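Local structure of 2,3-dihydroxybenzoate-AMP ligase (Mycobacterium smegmatis, 5KEI) at residues L490-E493 and E497-C500; G463-S468 and A525-P530; L477-V482 and H516-Q521. The protein belongs to the AMP-binding enzymes of the ANL clan, which pair a large N-terminal domain with a small C-terminal domain. One frame throughout, in Å; residues are numbered along the deposited sequence.

Contact 1. Residues L490-E493 and E497-C500; sequences LPDE and EKIC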
ATOM      1  N   LEU A 490     -22.907 -14.439 -21.374  1.00 42.01           N
ATOM      2  CA  LEU A 490     -24.000 -15.271 -21.861  1.00 41.94           C
ATOM      3  C   LEU A 490     -23.771 -15.616 -23.325  1.00 44.29           C
ATOM      4  O   LEU A 490     -23.352 -14.752 -24.098  1.00 43.30           O
ATOM      5  CB  LEU A 490     -25.325 -14.551 -21.691  1.00 40.77           C
ATOM      6  CG  LEU A 490     -25.659 -14.260 -20.234  1.00 46.76           C
ATOM      7  CD1 LEU A 490     -26.822 -13.302 -20.194  1.00 57.82           C
ATOM      8  CD2 LEU A 490     -25.970 -15.540 -19.485  1.00 38.01           C
ATOM      9  N   PRO A 491     -23.993 -16.892 -23.698  1.00 49.04           N
ATOM     10  CA  PRO A 491     -23.970 -17.326 -25.099  1.00 42.33           C
ATOM     11  C   PRO A 491     -24.903 -16.486 -25.942  1.00 43.74           C
ATOM     12  O   PRO A 491     -26.063 -16.293 -25.575  1.00 46.42           O
ATOM     13  CB  PRO A 491     -24.449 -18.769 -25.017  1.00 43.17           C
ATOM     14  CG  PRO A 491     -23.893 -19.226 -23.721  1.00 45.84           C
ATOM     15  CD  PRO A 491     -24.067 -18.048 -22.788  1.00 46.77           C
ATOM     16  N   ASP A 492     -24.377 -15.955 -27.038  1.00 38.33           N
ATOM     17  CA  ASP A 492     -25.135 -15.066 -27.893  1.00 35.42           C
ATOM     18  C   ASP A 492     -24.778 -15.356 -29.332  1.00 38.22           C
ATOM     19  O   ASP A 492     -23.610 -15.594 -29.681  1.00 33.00           O
ATOM     20  CB  ASP A 492     -24.867 -13.595 -27.555  1.00 34.64           C
ATOM     21  CG  ASP A 492     -25.634 -12.636 -28.466  1.00 39.99           C
ATOM     22  OD1 ASP A 492     -26.799 -12.293 -28.161  1.00 43.36           O
ATOM     23  OD2 ASP A 492     -25.069 -12.219 -29.496  1.00 40.80           O
ATOM     24  N   GLU A 493     -25.812 -15.302 -30.158  1.00 37.78           N
ATOM     25  CA  GLU A 493     -25.786 -15.720 -31.550  1.00 38.73           C
ATOM     26  C   GLU A 493     -25.048 -14.746 -32.472  1.00 35.26           C
ATOM     27  O   GLU A 493     -24.608 -15.132 -33.548  1.00 39.08           O
ATOM     28  CB  GLU A 493     -27.236 -15.889 -32.002  1.00 41.41           C
ATOM     29  CG  GLU A 493     -27.472 -16.606 -33.289  1.00 49.04           C
ATOM     30  CD  GLU A 493     -28.908 -16.405 -33.742  1.00 48.05           C
ATOM     31  OE1 GLU A 493     -29.759 -16.160 -32.855  1.00 53.25           O
ATOM     32  OE2 GLU A 493     -29.184 -16.475 -34.963  1.00 44.86           O
ATOM     33  N   GLU A 497     -20.399 -14.115 -27.078  1.00 32.42           N
ATOM     34  CA  GLU A 497     -20.819 -13.943 -25.694  1.00 39.74           C
ATOM     35  C   GLU A 497     -21.289 -12.519 -25.520  1.00 38.70           C
ATOM     36  O   GLU A 497     -20.619 -11.587 -25.976  1.00 39.15           O
ATOM     37  CB  GLU A 497     -19.685 -14.244 -24.700  1.00 37.20           C
ATOM     38  CG  GLU A 497     -19.227 -15.679 -24.688  1.00 39.05           C
ATOM     39  CD  GLU A 497     -18.108 -15.938 -23.681  1.00 49.57           C
ATOM     40  OE1 GLU A 497     -18.051 -17.069 -23.148  1.00 63.38           O
ATOM     41  OE2 GLU A 497     -17.286 -15.027 -23.424  1.00 46.98           O
ATOM     42  N   LYS A 498     -22.433 -12.333 -24.875  1.00 36.49           N
ATOM     43  CA  LYS A 498     -22.846 -10.982 -24.540  1.00 39.81           C
ATOM     44  C   LYS A 498     -22.553 -10.702 -23.069  1.00 42.01           C
ATOM     45  O   LYS A 498     -22.380 -11.628 -22.257  1.00 35.48           O
ATOM     46  CB  LYS A 498     -24.328 -10.752 -24.852  1.00 39.35           C
ATOM     47  CG  LYS A 498     -25.279 -11.721 -24.199  1.00 39.68           C
ATOM     48  CD  LYS A 498     -26.715 -11.275 -24.441  1.00 40.75           C
ATOM     49  CE  LYS A 498     -27.707 -12.275 -23.870  1.00 49.11           C
ATOM     50  NZ  LYS A 498     -29.124 -11.866 -24.110  1.00 63.62           N
ATOM     51  N   ILE A 499     -22.493  -9.413 -22.742  1.00 37.75           N
ATOM     52  CA  ILE A 499     -22.201  -8.970 -21.389  1.00 40.13           C
ATOM     53  C   ILE A 499     -23.480  -8.670 -20.569  1.00 38.96           C
ATOM     54  O   ILE A 499     -24.194  -7.704 -20.830  1.00 36.09           O
ATOM     55  CB  ILE A 499     -21.300  -7.716 -21.414  1.00 37.78           C
ATOM     56  CG1 ILE A 499     -19.940  -8.031 -22.063  1.00 38.40           C
ATOM     57  CG2 ILE A 499     -21.105  -7.192 -20.011  1.00 38.01           C
ATOM     58  CD1 ILE A 499     -19.078  -6.792 -22.323  1.00 34.28           C
ATOM     59  N   CYS A 500     -23.766  -9.501 -19.572  1.00 40.84           N
ATOM     60  CA  CYS A 500     -24.872  -9.196 -18.677  1.00 37.94           C
ATOM     61  C   CYS A 500     -24.397  -8.641 -17.335  1.00 38.46           C
ATOM     62  O   CYS A 500     -23.696  -9.323 -16.569  1.00 37.52           O
ATOM     63  CB  CYS A 500     -25.739 -10.425 -18.442  1.00 37.89           C
ATOM     64  SG  CYS A 500     -27.326  -9.953 -17.753  1.00 64.93           S
TER
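Leu490 and Lys498 face each other as an antiparallel hydrogen-bonded pair, their CA atoms 5.2 Å apart, near the turn of a β hairpin formed by strands 482-492 and 498-505. The N-to-C directions of the two short strand segments make an angle of 146°, a marked twist away from strict antiparallel. Lys498 N donates to Leu490 O over 2.7 Å, and Leu490 N returns a bond to Lys498 O at 3.0 Å. Leu490 O also receives a CA-H contact from Glu497 CA, 3.1 Å away. Pro491 and Glu497 form the next, non-hydrogen-bonded pair, where the missing proline N-H costs no cross-strand bond.

Side chains of Leu490 and Lys498 share one face of the sheet. Lys498 has CG between its backbone N and carbonyl carbon (chi1 56°), and from there an extended chain slants across the leucine, with Lys498 CG 3.8 Å from Leu490 CB. Asp492 meets the same lysine at about a right angle. Asp492 OD1 stands 4.7 Å from Lys498 NZ, too far for a salt bridge, though some attraction is likely. OD2 turns back instead to Phe494 N and Leu495 N, an Asx turn that holds the carboxylate against the hairpin loop. On the other face, Glu497 OE2 accepts from Val461 N of strand 459-462. Leu556 packs on both Leu490 and Cys500, and the Leu490 CD1 methyl touches Cys500 CB at 3.5 Å.

Contact 2. Residues G463-S468 and A525-P530; sequences GGENVS and AAHSRP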
ATOM      1  N   GLY A 463     -17.925 -10.230 -29.292  1.00 32.38           N
ATOM      2  CA  GLY A 463     -17.516  -9.854 -30.629  1.00 31.24           C
ATOM      3  C   GLY A 463     -16.013 -10.004 -30.764  1.00 38.61           C
ATOM      4  O   GLY A 463     -15.431 -10.999 -30.330  1.00 35.67           O
ATOM      5  N   GLY A 464     -15.374  -9.006 -31.359  1.00 39.49           N
ATOM      6  CA  GLY A 464     -13.937  -9.051 -31.559  1.00 39.56           C
ATOM      7  C   GLY A 464     -13.166  -8.476 -30.384  1.00 47.33           C
ATOM      8  O   GLY A 464     -11.951  -8.287 -30.462  1.00 49.87           O
ATOM      9  N   GLU A 465     -13.875  -8.195 -29.294  1.00 46.13           N
ATOM     10  CA  GLU A 465     -13.249  -7.666 -28.095  1.00 40.59           C
ATOM     11  C   GLU A 465     -13.131  -8.726 -27.029  1.00 39.35           C
ATOM     12  O   GLU A 465     -14.036  -9.536 -26.834  1.00 38.93           O
ATOM     13  CB  GLU A 465     -14.027  -6.479 -27.543  1.00 41.86           C
ATOM     14  CG  GLU A 465     -14.045  -5.283 -28.479  1.00 55.95           C
ATOM     15  CD  GLU A 465     -12.654  -4.788 -28.839  1.00 61.99           C
ATOM     16  OE1 GLU A 465     -11.768  -4.802 -27.946  1.00 62.89           O
ATOM     17  OE2 GLU A 465     -12.464  -4.365 -30.005  1.00 62.96           O
ATOM     18  N   ASN A 466     -11.983  -8.720 -26.362  1.00 38.32           N
ATOM     19  CA  ASN A 466     -11.758  -9.516 -25.173  1.00 39.45           C
ATOM     20  C   ASN A 466     -11.936  -8.594 -23.978  1.00 41.55           C
ATOM     21  O   ASN A 466     -11.017  -7.873 -23.593  1.00 42.45           O
ATOM     22  CB  ASN A 466     -10.368 -10.152 -25.204  1.00 41.01           C
ATOM     23  CG  ASN A 466     -10.196 -11.107 -26.379  1.00 49.50           C
ATOM     24  OD1 ASN A 466     -10.582 -12.273 -26.302  1.00 46.00           O
ATOM     25  ND2 ASN A 466      -9.649 -10.602 -27.487  1.00 52.70           N
ATOM     26  N   VAL A 467     -13.145  -8.585 -23.427  1.00 37.90           N
ATOM     27  CA  VAL A 467     -13.496  -7.631 -22.389  1.00 39.31           C
ATOM     28  C   VAL A 467     -13.185  -8.194 -21.009  1.00 38.19           C
ATOM     29  O   VAL A 467     -13.496  -9.353 -20.722  1.00 40.66           O
ATOM     30  CB  VAL A 467     -14.990  -7.249 -22.466  1.00 39.79           C
ATOM     31  CG1 VAL A 467     -15.343  -6.249 -21.374  1.00 38.95           C
ATOM     32  CG2 VAL A 467     -15.316  -6.692 -23.845  1.00 36.50           C
ATOM     33  N   SER A 468     -12.565  -7.382 -20.158  1.00 36.04           N
ATOM     34  CA  SER A 468     -12.345  -7.787 -18.774  1.00 40.18           C
ATOM     35  C   SER A 468     -13.594  -7.520 -17.942  1.00 36.15           C
ATOM     36  O   SER A 468     -14.040  -6.377 -17.840  1.00 37.09           O
ATOM     37  CB  SER A 468     -11.147  -7.055 -18.165  1.00 36.02           C
ATOM     38  OG  SER A 468     -11.008  -7.392 -16.796  1.00 41.61           O
ATOM     39  N   ALA A 525     -15.382   2.250 -23.984  1.00 46.48           N
ATOM     40  CA  ALA A 525     -15.969   2.266 -25.324  1.00 48.06           C
ATOM     41  C   ALA A 525     -17.212   1.377 -25.373  1.00 49.49           C
ATOM     42  O   ALA A 525     -17.459   0.580 -24.464  1.00 47.62           O
ATOM     43  CB  ALA A 525     -14.956   1.832 -26.357  1.00 44.43           C
ATOM     44  N   ALA A 526     -17.997   1.519 -26.435  1.00 49.55           N
ATOM     45  CA  ALA A 526     -19.285   0.839 -26.521  1.00 45.38           C
ATOM     46  C   ALA A 526     -19.121  -0.665 -26.708  1.00 50.54           C
ATOM     47  O   ALA A 526     -20.087  -1.417 -26.574  1.00 51.62           O
ATOM     48  CB  ALA A 526     -20.115   1.427 -27.658  1.00 49.85           C
ATOM     49  N   HIS A 527     -17.899  -1.097 -27.015  1.00 48.11           N
ATOM     50  CA  HIS A 527     -17.621  -2.511 -27.252  1.00 44.53           C
ATOM     51  C   HIS A 527     -17.323  -3.262 -25.959  1.00 47.62           C
ATOM     52  O   HIS A 527     -17.044  -4.465 -25.985  1.00 42.52           O
ATOM     53  CB  HIS A 527     -16.452  -2.676 -28.226  1.00 47.34           C
ATOM     54  CG  HIS A 527     -15.151  -2.116 -27.725  1.00 54.81           C
ATOM     55  ND1 HIS A 527     -14.469  -2.650 -26.652  1.00 50.36           N
ATOM     56  CD2 HIS A 527     -14.395  -1.084 -28.174  1.00 54.78           C
ATOM     57  CE1 HIS A 527     -13.359  -1.963 -26.453  1.00 54.31           C
ATOM     58  NE2 HIS A 527     -13.289  -1.009 -27.364  1.00 52.66           N
ATOM     59  N   SER A 528     -17.365  -2.542 -24.840  1.00 41.76           N
ATOM     60  CA  SER A 528     -17.161  -3.135 -23.528  1.00 46.07           C
ATOM     61  C   SER A 528     -18.268  -2.746 -22.557  1.00 45.53           C
ATOM     62  O   SER A 528     -18.106  -2.867 -21.343  1.00 43.51           O
ATOM     63  CB  SER A 528     -15.800  -2.727 -22.949  1.00 46.21           C
ATOM     64  OG  SER A 528     -14.737  -3.368 -23.627  1.00 51.86           O
ATOM     65  N   ARG A 529     -19.391  -2.269 -23.079  1.00 43.42           N
ATOM     66  CA  ARG A 529     -20.495  -1.904 -22.211  1.00 42.27           C
ATOM     67  C   ARG A 529     -21.478  -3.058 -22.151  1.00 39.61           C
ATOM     68  O   ARG A 529     -21.574  -3.830 -23.104  1.00 38.27           O
ATOM     69  CB  ARG A 529     -21.151  -0.621 -22.699  1.00 41.35           C
ATOM     70  CG  ARG A 529     -20.194   0.551 -22.754  1.00 41.54           C
ATOM     71  CD  ARG A 529     -20.920   1.819 -23.145  1.00 44.64           C
ATOM     72  NE  ARG A 529     -19.988   2.851 -23.572  1.00 47.83           N
ATOM     73  CZ  ARG A 529     -20.290   3.809 -24.436  1.00 48.97           C
ATOM     74  NH1 ARG A 529     -21.508   3.861 -24.962  1.00 50.12           N
ATOM     75  NH2 ARG A 529     -19.375   4.707 -24.776  1.00 47.57           N
ATOM     76  N   PRO A 530     -22.183  -3.212 -21.017  1.00 36.77           N
ATOM     77  CA  PRO A 530     -23.070  -4.375 -20.872  1.00 42.24           C
ATOM     78  C   PRO A 530     -24.232  -4.315 -21.860  1.00 39.58           C
ATOM     79  O   PRO A 530     -24.760  -3.228 -22.083  1.00 40.80           O
ATOM     80  CB  PRO A 530     -23.590  -4.266 -19.427  1.00 35.63           C
ATOM     81  CG  PRO A 530     -22.824  -3.177 -18.788  1.00 34.28           C
ATOM     82  CD  PRO A 530     -22.304  -2.289 -19.881  1.00 36.75           C
TER
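The carboxyl end of Glu465 lies over one face of the His527 ring. Glu465 CD sits 3.6 Å above the plane of the His527 ring, displaced toward the rim, and the carboxylate and imidazole planes differ by only 29°; height and angle together make this an offset stack of carboxylate on ring. The closest approach is made by the aliphatic part, Glu465 CG to His527 ND1 at 3.2 Å. Chi1 sets the glutamate CG beside the ring's CG-ND1 edge, and the bend at chi2 (-57°) carries CD in over the face. No hydrogen bond spans the two segments, so packing carries the contact.

Val467 supplies the second half. Val467 CG2 rests 3.4 Å from Ser528 OG and 3.5 Å from His527 O, while Val467 CG1 reaches the same hydroxyl at 3.7 Å; both methyls face its oxygen. Glu465 and Val467 belong to strand 465-468, which pairs with strand 459-462 in a two-stranded antiparallel hairpin. The sequence Gly463-Gly464 at its turn, followed by Glu465, is consistent with core motif A8 of the adenylate-forming ANL family.

Within this first shell, His527 ND1 makes a weak bond to Ser528 OG, 3.1 Å long but bent to 121° at the hydrogen. Farther out, Ser528 N donates to Ala525 O at 3.1 Å and thereby tightens the loop that presents both side chains. Arg529 extends the hold: its NH2 bonds to Val524 O, and Ala526 CA lies over one face of its guanidinium. Across the hairpin, the backbone of Val467 bonds with Ile460, whereas its side chain packs on Ile499 of strand 498-505. Farther along, Ser468 occupies the N-cap of helix 469-477, and Asp471 N gives a weak bond to Ser468 OG.

Contact 3. Residues L477-V482 and H516-Q521; sequences LTHPSV and HAHLEQ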
ATOM      1  N   LEU A 477     -19.117  -0.061 -10.335  1.00 39.07           N
ATOM      2  CA  LEU A 477     -19.122   0.165  -8.896  1.00 38.12           C
ATOM      3  C   LEU A 477     -18.873   1.630  -8.512  1.00 40.60           C
ATOM      4  O   LEU A 477     -19.250   2.044  -7.423  1.00 42.81           O
ATOM      5  CB  LEU A 477     -18.081  -0.738  -8.223  1.00 37.42           C
ATOM      6  CG  LEU A 477     -18.425  -2.233  -8.196  1.00 36.49           C
ATOM      7  CD1 LEU A 477     -17.200  -3.078  -7.917  1.00 36.61           C
ATOM      8  CD2 LEU A 477     -19.505  -2.507  -7.169  1.00 34.58           C
ATOM      9  N   THR A 478     -18.273   2.422  -9.400  1.00 40.94           N
ATOM     10  CA  THR A 478     -18.047   3.835  -9.087  1.00 42.15           C
ATOM     11  C   THR A 478     -19.319   4.659  -9.189  1.00 44.81           C
ATOM     12  O   THR A 478     -19.312   5.850  -8.898  1.00 48.76           O
ATOM     13  CB  THR A 478     -16.990   4.484  -9.999  1.00 45.52           C
ATOM     14  OG1 THR A 478     -17.527   4.680 -11.316  1.00 40.25           O
ATOM     15  CG2 THR A 478     -15.712   3.635 -10.040  1.00 41.69           C
ATOM     16  N   HIS A 479     -20.400   4.024  -9.629  1.00 46.90           N
ATOM     17  CA  HIS A 479     -21.734   4.617  -9.592  1.00 42.04           C
ATOM     18  C   HIS A 479     -22.298   4.494  -8.171  1.00 46.48           C
ATOM     19  O   HIS A 479     -22.242   3.410  -7.553  1.00 46.92           O
ATOM     20  CB  HIS A 479     -22.639   3.921 -10.606  1.00 41.74           C
ATOM     21  CG  HIS A 479     -23.856   4.695 -10.995  1.00 42.95           C
ATOM     22  ND1 HIS A 479     -24.919   4.899 -10.140  1.00 49.65           N
ATOM     23  CD2 HIS A 479     -24.205   5.277 -12.169  1.00 47.13           C
ATOM     24  CE1 HIS A 479     -25.857   5.593 -10.761  1.00 45.45           C
ATOM     25  NE2 HIS A 479     -25.452   5.830 -11.997  1.00 46.28           N
ATOM     26  N   PRO A 480     -22.827   5.608  -7.635  1.00 48.86           N
ATOM     27  CA  PRO A 480     -23.414   5.658  -6.286  1.00 47.06           C
ATOM     28  C   PRO A 480     -24.640   4.755  -6.128  1.00 44.77           C
ATOM     29  O   PRO A 480     -25.004   4.405  -5.007  1.00 51.91           O
ATOM     30  CB  PRO A 480     -23.801   7.132  -6.124  1.00 45.91           C
ATOM     31  CG  PRO A 480     -23.927   7.649  -7.526  1.00 46.25           C
ATOM     32  CD  PRO A 480     -22.878   6.916  -8.307  1.00 47.48           C
ATOM     33  N   SER A 481     -25.267   4.379  -7.235  1.00 44.05           N
ATOM     34  CA  SER A 481     -26.431   3.502  -7.172  1.00 45.54           C
ATOM     35  C   SER A 481     -26.054   2.027  -7.243  1.00 41.08           C
ATOM     36  O   SER A 481     -26.838   1.169  -6.853  1.00 41.86           O
ATOM     37  CB  SER A 481     -27.424   3.845  -8.288  1.00 47.10           C
ATOM     38  OG  SER A 481     -28.011   5.124  -8.074  1.00 43.31           O
ATOM     39  N   VAL A 482     -24.854   1.732  -7.733  1.00 39.92           N
ATOM     40  CA  VAL A 482     -24.381   0.352  -7.794  1.00 39.21           C
ATOM     41  C   VAL A 482     -23.612  -0.035  -6.525  1.00 45.08           C
ATOM     42  O   VAL A 482     -22.480   0.432  -6.277  1.00 40.23           O
ATOM     43  CB  VAL A 482     -23.479   0.112  -9.016  1.00 36.79           C
ATOM     44  CG1 VAL A 482     -23.087  -1.359  -9.101  1.00 31.86           C
ATOM     45  CG2 VAL A 482     -24.174   0.561 -10.292  1.00 41.07           C
ATOM     46  N   HIS A 516     -24.774   3.116 -19.035  1.00 41.52           N
ATOM     47  CA  HIS A 516     -23.985   3.328 -20.256  1.00 40.24           C
ATOM     48  C   HIS A 516     -23.381   4.739 -20.305  1.00 39.41           C
ATOM     49  O   HIS A 516     -22.215   4.914 -20.641  1.00 40.36           O
ATOM     50  CB  HIS A 516     -24.843   3.090 -21.508  1.00 42.17           C
ATOM     51  CG  HIS A 516     -24.799   1.684 -22.024  1.00 40.40           C
ATOM     52  ND1 HIS A 516     -24.351   1.367 -23.291  1.00 42.35           N
ATOM     53  CD2 HIS A 516     -25.147   0.509 -21.450  1.00 41.34           C
ATOM     54  CE1 HIS A 516     -24.430   0.064 -23.469  1.00 41.78           C
ATOM     55  NE2 HIS A 516     -24.907  -0.485 -22.363  1.00 36.61           N
ATOM     56  N   ALA A 517     -24.178   5.746 -19.972  1.00 42.29           N
ATOM     57  CA  ALA A 517     -23.677   7.119 -19.910  1.00 47.01           C
ATOM     58  C   ALA A 517     -22.534   7.254 -18.889  1.00 49.34           C
ATOM     59  O   ALA A 517     -21.532   7.925 -19.145  1.00 48.91           O
ATOM     60  CB  ALA A 517     -24.808   8.074 -19.568  1.00 45.21           C
ATOM     61  N   HIS A 518     -22.696   6.608 -17.734  1.00 49.61           N
ATOM     62  CA  HIS A 518     -21.676   6.623 -16.681  1.00 44.45           C
ATOM     63  C   HIS A 518     -20.393   5.963 -17.152  1.00 46.94           C
ATOM     64  O   HIS A 518     -19.294   6.430 -16.842  1.00 49.77           O
ATOM     65  CB  HIS A 518     -22.193   5.918 -15.422  1.00 42.16           C
ATOM     66  CG  HIS A 518     -21.175   5.800 -14.328  1.00 48.46           C
ATOM     67  ND1 HIS A 518     -21.005   6.768 -13.359  1.00 42.85           N
ATOM     68  CD2 HIS A 518     -20.274   4.826 -14.050  1.00 45.15           C
ATOM     69  CE1 HIS A 518     -20.046   6.393 -12.532  1.00 47.90           C
ATOM     70  NE2 HIS A 518     -19.584   5.219 -12.929  1.00 48.66           N
ATOM     71  N   LEU A 519     -20.530   4.868 -17.896  1.00 42.78           N
ATOM     72  CA  LEU A 519     -19.357   4.178 -18.430  1.00 46.90           C
ATOM     73  C   LEU A 519     -18.597   4.998 -19.472  1.00 46.38           C
ATOM     74  O   LEU A 519     -17.377   4.898 -19.562  1.00 49.45           O
ATOM     75  CB  LEU A 519     -19.756   2.836 -19.037  1.00 39.39           C
ATOM     76  CG  LEU A 519     -20.287   1.862 -17.995  1.00 43.91           C
ATOM     77  CD1 LEU A 519     -20.482   0.503 -18.619  1.00 41.38           C
ATOM     78  CD2 LEU A 519     -19.339   1.799 -16.806  1.00 42.99           C
ATOM     79  N   GLU A 520     -19.315   5.798 -20.257  1.00 44.99           N
ATOM     80  CA  GLU A 520     -18.698   6.580 -21.323  1.00 51.10           C
ATOM     81  C   GLU A 520     -17.904   7.769 -20.767  1.00 50.65           C
ATOM     82  O   GLU A 520     -16.798   8.064 -21.228  1.00 47.46           O
ATOM     83  CB  GLU A 520     -19.765   7.068 -22.305  1.00 53.82           C
ATOM     84  CG  GLU A 520     -19.230   8.006 -23.368  1.00 59.55           C
ATOM     85  CD  GLU A 520     -20.337   8.639 -24.183  1.00 71.37           C
ATOM     86  OE1 GLU A 520     -21.480   8.706 -23.676  1.00 71.19           O
ATOM     87  OE2 GLU A 520     -20.063   9.068 -25.328  1.00 77.07           O
ATOM     88  N   GLN A 521     -18.477   8.438 -19.770  1.00 55.94           N
ATOM     89  CA  GLN A 521     -17.797   9.524 -19.060  1.00 54.84           C
ATOM     90  C   GLN A 521     -16.489   9.058 -18.403  1.00 58.57           C
ATOM     91  O   GLN A 521     -15.578   9.862 -18.196  1.00 58.55           O
ATOM     92  CB  GLN A 521     -18.721  10.133 -17.999  1.00 56.73           C
ATOM     93  CG  GLN A 521     -19.974  10.812 -18.566  1.00 67.17           C
ATOM     94  CD  GLN A 521     -19.651  12.032 -19.432  1.00 80.42           C
ATOM     95  OE1 GLN A 521     -19.630  11.945 -20.667  1.00 70.12           O
ATOM     96  NE2 GLN A 521     -19.414  13.176 -18.788  1.00 84.75           N
TER
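His518 NE2 donates to Thr478 OG1 across 2.7 Å, the short, tight point of this contact, with the hydroxyl oxygen at the ring edge and close to its plane. The same OG1 bonds to His475 O, so two partners grip it, and His518 NE2 has a weak second bond to that carbonyl. With CG anti to its backbone N (chi1 176°), His518 projects from helix 512-521 into the bend of the loop that joins helix 469-477 to strand 482-492, part of the α/β C-terminal domain. Over its ring face sits His479 CB, 4.1 Å from the centroid and 10° off the normal, a CH-π contact. The two imidazoles add an edge-to-face pair, their planes at 60° and His479 CD2 leading, 3.7 Å from His518 ND1. A local bond also fixes the rotation of the His479 ring: Ser481 N donates to His479 ND1 at 3.0 Å, in the ring plane.

Away from this knot the fit slackens. Pro480 is exposed, its side chain no nearer than 5.1 Å to the helix segment, and Ala517 and Gln521 are exposed too; the whole interface buries just 153 Å².

Followed from the N terminus, the chain passes through 463-468, 477-482 and 490-493, then meets the partners in reverse order: 497-500, 516-521 and 525-530. Contact 1 thus closes the short hairpin loop, contact 3 a larger one around it, and contact 2 the outermost, with no crossing. Contact 2 ties the hairpin of strands 459-462 and 465-468 to the loop before strand 532-535, and contact 3 joins the end of helix 469-477 to helix 512-521. Ile499 packs on Pro530 and Val467, linking contacts 1 and 2, while Pro530 O probably hydrogen-bonds His516 NE2, linking contacts 2 and 3. Contacts 1 and 3 do not touch, their nearest atoms being about 7 Å apart.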